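Local coordinates for protein peptidoglycan glycosyltransferase (Atopobium parvulum, PDB 4OVD) that belongs to the penicillin-binding proteins, combining a dimerisation domain with a penicillin-binding domain of mixed alpha/beta fold, at residues Ser508-Gly516 against Val527-Ala538; Gly294-Thr302 against Leu348-Met356. One frame throughout, in Å; residues are numbered along the deposited sequence.

Contact 1 of 2, residues Ser508-Gly516 against Val527-Ala538; sequences SGFVASFCG and VYVGLNDTHQLA
Ser513 and Tyr528 face the same side of an antiparallel beta hairpin, and their hydroxyls hydrogen-bond (OG to OH, 2.9 Å), with either able to donate. Tyr528 pairs with Cys515, two residues off Ser513; with CG anti to the backbone N (chi1 171°), its ring runs past Gly530, which has no side chain there, to reach the serine. Farther along this face, Val511 and Asn532 lie side by side, Val511 CG1 touching Asn532 OD1 at 3.3 Å. The other face is mostly apolar: Ala512 CB packs on Thr534 CG2 at 3.8 Å and on Ala538 CB at 4.0 Å. Between the faces, Ala512, Phe514 and Gly516 exchange paired backbone bonds with Leu531, Val529 and Val527. Both strands are interior members of a five-stranded antiparallel sheet, with helix 418-429 covering Tyr528 and helix 225-242 covering Leu531. Past Asn532 the chain turns at Asp533, and Phe510 O accepts Thr534 N. Thr534 OG1, bonded also to Phe242 O, closes an ST turn with Gln536 N. One water fixes this end, accepting from Phe510 N at 2.7 Å and donating to Asp533 OD1 at 2.8 Å.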
# COMPACT_ATOMS: atom_id res chain seq x y z
N SER A 508 -15.53 15.04 6.36
CA SER A 508 -14.47 14.25 5.75
C SER A 508 -15.11 12.95 5.24
O SER A 508 -15.81 12.28 6.00
CB SER A 508 -13.43 13.87 6.80
OG SER A 508 -12.48 12.99 6.24
N GLY A 509 -14.81 12.59 4.00
CA GLY A 509 -15.29 11.33 3.45
C GLY A 509 -14.56 10.15 4.11
O GLY A 509 -13.37 10.32 4.59
N PHE A 510 -15.29 9.00 4.20
CA PHE A 510 -14.67 7.74 4.70
C PHE A 510 -13.93 6.98 3.64
O PHE A 510 -14.32 6.90 2.46
CB PHE A 510 -15.70 6.78 5.30
CG PHE A 510 -16.56 7.39 6.35
CD1 PHE A 510 -16.16 7.39 7.68
CD2 PHE A 510 -17.77 7.98 6.01
CE1 PHE A 510 -16.97 7.97 8.65
CE2 PHE A 510 -18.58 8.58 6.97
CZ PHE A 510 -18.18 8.57 8.30
N VAL A 511 -12.92 6.25 4.08
CA VAL A 511 -12.11 5.47 3.18
C VAL A 511 -12.36 4.04 3.59
O VAL A 511 -12.26 3.70 4.78
CB VAL A 511 -10.64 5.83 3.37
CG1 VAL A 511 -9.74 4.91 2.54
CG2 VAL A 511 -10.40 7.28 2.99
N ALA A 512 -12.75 3.22 2.65
CA ALA A 512 -13.01 1.81 2.96
C ALA A 512 -11.85 1.05 2.39
O ALA A 512 -11.67 1.04 1.17
CB ALA A 512 -14.30 1.33 2.31
N SER A 513 -11.20 0.27 3.24
CA SER A 513 -9.99 -0.47 2.87
C SER A 513 -10.02 -1.90 3.28
O SER A 513 -10.73 -2.26 4.21
CB SER A 513 -8.83 0.09 3.68
OG SER A 513 -8.64 1.43 3.28
N PHE A 514 -9.33 -2.72 2.52
CA PHE A 514 -9.13 -4.06 2.91
C PHE A 514 -7.68 -4.43 2.53
O PHE A 514 -7.28 -4.18 1.40
CB PHE A 514 -10.07 -5.05 2.24
CG PHE A 514 -9.86 -6.44 2.74
CD1 PHE A 514 -10.40 -6.81 3.93
CD2 PHE A 514 -9.07 -7.33 2.07
CE1 PHE A 514 -10.19 -8.13 4.40
CE2 PHE A 514 -8.86 -8.66 2.52
CZ PHE A 514 -9.44 -9.02 3.68
N CYS A 515 -6.94 -5.06 3.44
CA CYS A 515 -5.60 -5.52 3.13
C CYS A 515 -5.58 -7.00 3.50
O CYS A 515 -5.89 -7.34 4.65
CB CYS A 515 -4.52 -4.78 3.91
SG CYS A 515 -2.85 -5.15 3.19
N GLY A 516 -5.25 -7.87 2.54
CA GLY A 516 -5.23 -9.33 2.79
C GLY A 516 -4.04 -10.06 2.21
O GLY A 516 -3.44 -9.62 1.25
N VAL A 527 -2.68 -8.26 -1.17
CA VAL A 527 -3.37 -7.29 -1.96
C VAL A 527 -4.06 -6.28 -1.05
O VAL A 527 -4.58 -6.66 0.06
CB VAL A 527 -4.45 -7.96 -2.76
CG1 VAL A 527 -5.43 -6.96 -3.30
CG2 VAL A 527 -3.86 -8.86 -3.83
N TYR A 528 -4.05 -5.03 -1.52
CA TYR A 528 -4.69 -3.91 -0.86
C TYR A 528 -5.69 -3.27 -1.77
O TYR A 528 -5.41 -3.04 -2.93
CB TYR A 528 -3.67 -2.78 -0.45
CG TYR A 528 -4.41 -1.55 0.04
CD1 TYR A 528 -4.77 -0.55 -0.82
CD2 TYR A 528 -4.73 -1.38 1.36
CE1 TYR A 528 -5.43 0.60 -0.36
CE2 TYR A 528 -5.41 -0.30 1.81
CZ TYR A 528 -5.74 0.70 0.94
OH TYR A 528 -6.46 1.79 1.43
N VAL A 529 -6.86 -2.96 -1.25
CA VAL A 529 -7.92 -2.31 -1.95
C VAL A 529 -8.45 -1.21 -1.06
O VAL A 529 -8.77 -1.42 0.12
CB VAL A 529 -9.14 -3.20 -2.23
CG1 VAL A 529 -10.20 -2.37 -2.95
CG2 VAL A 529 -8.75 -4.44 -3.06
N GLY A 530 -8.54 -0.00 -1.62
CA GLY A 530 -9.05 1.16 -0.91
C GLY A 530 -10.03 1.93 -1.79
O GLY A 530 -9.76 2.09 -2.95
N LEU A 531 -11.09 2.45 -1.21
CA LEU A 531 -12.11 3.21 -1.88
C LEU A 531 -12.28 4.44 -1.05
O LEU A 531 -12.68 4.34 0.12
CB LEU A 531 -13.41 2.44 -1.92
CG LEU A 531 -13.27 1.20 -2.84
CD1 LEU A 531 -14.43 0.21 -2.70
CD2 LEU A 531 -13.08 1.62 -4.30
N ASN A 532 -12.05 5.58 -1.70
CA ASN A 532 -12.04 6.88 -1.03
C ASN A 532 -13.31 7.66 -1.28
O ASN A 532 -13.81 7.79 -2.42
CB ASN A 532 -10.85 7.70 -1.45
CG ASN A 532 -9.53 6.96 -1.32
OD1 ASN A 532 -9.37 5.97 -0.59
ND2 ASN A 532 -8.56 7.43 -2.08
N ASP A 533 -13.86 8.09 -0.15
CA ASP A 533 -15.11 8.83 -0.03
C ASP A 533 -16.30 8.03 -0.51
O ASP A 533 -17.04 8.41 -1.44
CB ASP A 533 -15.00 10.24 -0.65
CG ASP A 533 -16.10 11.19 -0.15
OD1 ASP A 533 -16.95 10.79 0.69
OD2 ASP A 533 -16.12 12.35 -0.59
N THR A 534 -16.49 6.92 0.17
CA THR A 534 -17.61 6.04 -0.05
C THR A 534 -18.42 5.90 1.26
O THR A 534 -17.90 6.01 2.34
CB THR A 534 -17.22 4.65 -0.61
OG1 THR A 534 -18.43 3.91 -0.79
CG2 THR A 534 -16.37 3.85 0.37
N HIS A 535 -19.68 5.58 1.16
CA HIS A 535 -20.51 5.43 2.34
C HIS A 535 -20.71 4.01 2.67
O HIS A 535 -21.30 3.68 3.69
CB HIS A 535 -21.86 6.14 2.16
CG HIS A 535 -21.75 7.62 2.39
ND1 HIS A 535 -21.65 8.53 1.36
CD2 HIS A 535 -21.60 8.32 3.54
CE1 HIS A 535 -21.51 9.75 1.87
NE2 HIS A 535 -21.48 9.65 3.18
N GLN A 536 -20.25 3.15 1.79
CA GLN A 536 -20.34 1.74 2.05
C GLN A 536 -19.17 1.22 2.84
O GLN A 536 -18.03 1.62 2.61
CB GLN A 536 -20.45 0.97 0.78
CG GLN A 536 -21.79 1.25 0.13
CD GLN A 536 -22.13 0.13 -0.81
OE1 GLN A 536 -22.24 -1.04 -0.40
NE2 GLN A 536 -22.26 0.46 -2.06
N LEU A 537 -19.48 0.28 3.75
CA LEU A 537 -18.50 -0.31 4.67
C LEU A 537 -17.52 -1.15 3.95
O LEU A 537 -17.87 -1.81 2.99
CB LEU A 537 -19.22 -1.21 5.66
CG LEU A 537 -20.20 -0.53 6.63
CD1 LEU A 537 -21.20 -1.52 7.18
CD2 LEU A 537 -19.46 0.22 7.73
N ALA A 538 -16.28 -1.16 4.44
CA ALA A 538 -15.23 -2.01 3.89
C ALA A 538 -15.62 -3.54 3.76
O ALA A 538 -15.26 -4.20 2.77
CB ALA A 538 -13.97 -1.83 4.71
O HOH W 1 -17.65 9.20 2.91

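Contact 2 of 2, residues Gly294-Thr302 against Leu348-Met356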
# COMPACT_ATOMS: atom_id res chain seq x y z
N GLY A 294 -7.22 4.63 10.14
CA GLY A 294 -8.34 3.91 10.67
C GLY A 294 -8.02 2.46 11.05
O GLY A 294 -6.86 2.07 11.25
N SER A 295 -9.06 1.64 11.04
CA SER A 295 -8.99 0.30 11.59
C SER A 295 -8.03 -0.69 10.99
O SER A 295 -7.60 -1.62 11.66
CB SER A 295 -10.44 -0.22 11.83
OG SER A 295 -11.19 -0.00 10.70
N VAL A 296 -7.59 -0.45 9.76
CA VAL A 296 -6.59 -1.34 9.18
C VAL A 296 -5.26 -1.22 10.02
O VAL A 296 -4.37 -2.12 10.04
CB VAL A 296 -6.56 -0.94 7.67
CG1 VAL A 296 -5.64 0.23 7.40
CG2 VAL A 296 -6.28 -2.08 6.77
N PHE A 297 -5.13 -0.16 10.80
CA PHE A 297 -3.95 0.03 11.60
C PHE A 297 -3.92 -0.93 12.84
O PHE A 297 -2.87 -1.10 13.48
CB PHE A 297 -3.96 1.44 12.12
CG PHE A 297 -2.60 1.98 12.50
CD1 PHE A 297 -1.71 2.32 11.50
CD2 PHE A 297 -2.19 2.07 13.84
CE1 PHE A 297 -0.45 2.80 11.83
CE2 PHE A 297 -0.94 2.49 14.15
CZ PHE A 297 -0.08 2.92 13.15
N LYS A 298 -5.07 -1.54 13.20
CA LYS A 298 -5.12 -2.33 14.42
C LYS A 298 -4.19 -3.54 14.41
O LYS A 298 -3.89 -4.07 15.44
CB LYS A 298 -6.53 -2.76 14.71
CG LYS A 298 -7.43 -1.58 14.92
CD LYS A 298 -8.84 -2.03 15.19
CE LYS A 298 -9.77 -0.83 15.18
NZ LYS A 298 -11.14 -1.20 15.44
N VAL A 299 -3.75 -3.97 13.25
CA VAL A 299 -2.79 -5.07 13.13
C VAL A 299 -1.42 -4.64 13.68
O VAL A 299 -0.67 -5.44 14.25
CB VAL A 299 -2.73 -5.45 11.66
CG1 VAL A 299 -1.51 -6.30 11.38
CG2 VAL A 299 -4.03 -6.18 11.29
N ILE A 300 -1.11 -3.35 13.51
CA ILE A 300 0.13 -2.77 14.05
C ILE A 300 0.04 -2.69 15.57
O ILE A 300 0.91 -3.12 16.28
CB ILE A 300 0.37 -1.38 13.38
CG1 ILE A 300 0.70 -1.69 11.92
CG2 ILE A 300 1.55 -0.68 13.95
CD1 ILE A 300 0.49 -0.59 10.95
N THR A 301 -1.05 -2.15 16.08
CA THR A 301 -1.24 -2.05 17.50
C THR A 301 -1.17 -3.42 18.17
O THR A 301 -0.55 -3.57 19.24
CB THR A 301 -2.59 -1.44 17.78
OG1 THR A 301 -2.62 -0.16 17.10
CG2 THR A 301 -2.85 -1.40 19.31
N THR A 302 -1.83 -4.43 17.60
CA THR A 302 -1.79 -5.74 18.27
C THR A 302 -0.44 -6.38 18.13
O THR A 302 0.02 -7.08 19.05
CB THR A 302 -2.91 -6.66 17.76
OG1 THR A 302 -2.88 -6.62 16.33
CG2 THR A 302 -4.26 -6.10 18.08
N LEU A 348 -10.14 -7.69 17.34
CA LEU A 348 -9.81 -7.62 15.96
C LEU A 348 -10.91 -8.14 15.02
O LEU A 348 -11.16 -7.57 14.01
CB LEU A 348 -8.50 -8.32 15.72
CG LEU A 348 -7.62 -7.71 14.66
CD1 LEU A 348 -7.07 -6.39 15.09
CD2 LEU A 348 -6.53 -8.62 14.16
N ARG A 349 -11.54 -9.23 15.38
CA ARG A 349 -12.59 -9.83 14.59
C ARG A 349 -13.70 -8.82 14.32
O ARG A 349 -14.03 -8.56 13.21
CB ARG A 349 -13.14 -11.02 15.31
CG ARG A 349 -14.15 -11.80 14.53
CD ARG A 349 -14.89 -12.79 15.40
NE ARG A 349 -15.79 -12.16 16.32
CZ ARG A 349 -16.98 -11.69 16.00
NH1 ARG A 349 -17.45 -11.80 14.77
NH2 ARG A 349 -17.69 -11.12 16.91
N ARG A 350 -14.21 -8.22 15.37
CA ARG A 350 -15.21 -7.19 15.28
C ARG A 350 -14.72 -5.74 15.10
O ARG A 350 -15.49 -4.84 14.96
CB ARG A 350 -16.11 -7.29 16.49
CG ARG A 350 -15.53 -6.74 17.74
CD ARG A 350 -16.59 -6.61 18.82
NE ARG A 350 -17.30 -7.85 19.07
CZ ARG A 350 -18.60 -7.94 19.25
NH1 ARG A 350 -19.34 -6.85 19.22
NH2 ARG A 350 -19.15 -9.10 19.47
N SER A 351 -13.43 -5.54 15.11
CA SER A 351 -12.85 -4.24 14.99
C SER A 351 -13.33 -3.29 16.05
O SER A 351 -13.92 -2.29 15.78
CB SER A 351 -13.07 -3.67 13.61
OG SER A 351 -12.06 -2.77 13.35
N SER A 352 -13.06 -3.63 17.28
CA SER A 352 -13.43 -2.73 18.41
C SER A 352 -12.41 -1.60 18.66
O SER A 352 -11.25 -1.85 19.07
CB SER A 352 -13.49 -3.57 19.68
OG SER A 352 -13.63 -2.82 20.89
N ASN A 353 -12.82 -0.38 18.42
CA ASN A 353 -11.99 0.75 18.75
C ASN A 353 -11.76 0.87 20.21
O ASN A 353 -10.65 1.24 20.62
CB ASN A 353 -12.60 2.09 18.28
CG ASN A 353 -12.67 2.18 16.78
OD1 ASN A 353 -11.82 1.65 16.07
ND2 ASN A 353 -13.59 2.92 16.32
N VAL A 354 -12.80 0.64 20.99
CA VAL A 354 -12.67 0.72 22.42
C VAL A 354 -11.62 -0.26 22.97
O VAL A 354 -10.80 0.10 23.79
CB VAL A 354 -14.00 0.48 23.14
CG1 VAL A 354 -13.80 0.54 24.65
CG2 VAL A 354 -15.00 1.58 22.78
N GLY A 355 -11.64 -1.47 22.46
CA GLY A 355 -10.70 -2.51 22.91
C GLY A 355 -9.28 -2.08 22.57
O GLY A 355 -8.37 -2.26 23.39
N MSE A 356 -9.07 -1.57 21.34
CA MSE A 356 -7.73 -1.10 20.95
C MSE A 356 -7.21 0.01 21.83
O MSE A 356 -6.05 -0.00 22.34
CB MSE A 356 -7.78 -0.60 19.52
CG MSE A 356 -7.87 -1.64 18.44
SE MSE A 356 -6.51 -3.02 18.50
CE MSE A 356 -7.48 -4.49 19.16
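Lys298 runs from helix 298-307 past Leu348 and Met356 to Ser351 and Asn353 at the junction of two other helices, and its length divides the contact into a tightly packed apolar half and a polar half toward solvent. In the tight half, Lys298 CB rests on Leu348 CD1 at 3.7 Å, and Lys298 CD presses on CG of Met356, a selenomethionine, at 3.4 Å, closer than ordinary carbon contact. The Met356 chain, bent at chi2 and chi3, carries on over the same helix, so that Met356 CE meets Thr302 CG2 at 3.8 Å. Thr302 OG1 turns to Glu464.

The polar half lies at the amine, beside the partly exposed Ser351 and Asn353. Extended beyond CG, the side chain brings Lys298 NZ to Ser351 OG at 2.8 Å. Lys298 NZ also donates to Asn353 OD1 at 3.0 Å, approaching from above the amide, 43° out of the carbonyl plane. Ser351 OG has a further partner in Lys490 NZ and also touches Ser295 CB at 3.4 Å, while Ser295 OG bonds to Thr493 N and lies near a bound calcium ion.

Ser295 and Lys298 are the defining residues of the SxxK motif, and Ser351 and Asn353 those of the SxN motif, which together line the active-site cleft in penicillin-binding proteins; Lys490 probably belongs to the third, the KTG motif. The backbone sets the second pair: Ser351, at positive phi, is the C' residue of a Schellman motif ending helix 344-350, and Ser352 is the N-cap of helix 353-364, its OG accepting Gly355 N and bonding to Asp332. Helix 298-307 is flanked by both these helices, with helix 418-429 against Val296 and Val299, helix 458-474 against Val299 and Leu348, and strand 487-495 reaching Ser295 and Ser351.

Both contacts are largely buried, but contact 1 is closer to the middle of the chain and joins neighbouring strands of one hairpin, whereas contact 2 joins helices that are remote in sequence. Repeated backbone bonding dominates the first; in the second every hydrogen bond across the segments comes from one side-chain amine, backed by apolar packing. Their centres are 15 Å apart and their nearest atoms about 4 Å, without touching. Strand 487-495 connects them: it pairs with segment 508-516 and also supplies polar partners to contact 2. A calcium ion lies near side chains of both, Ala538 and Ser295.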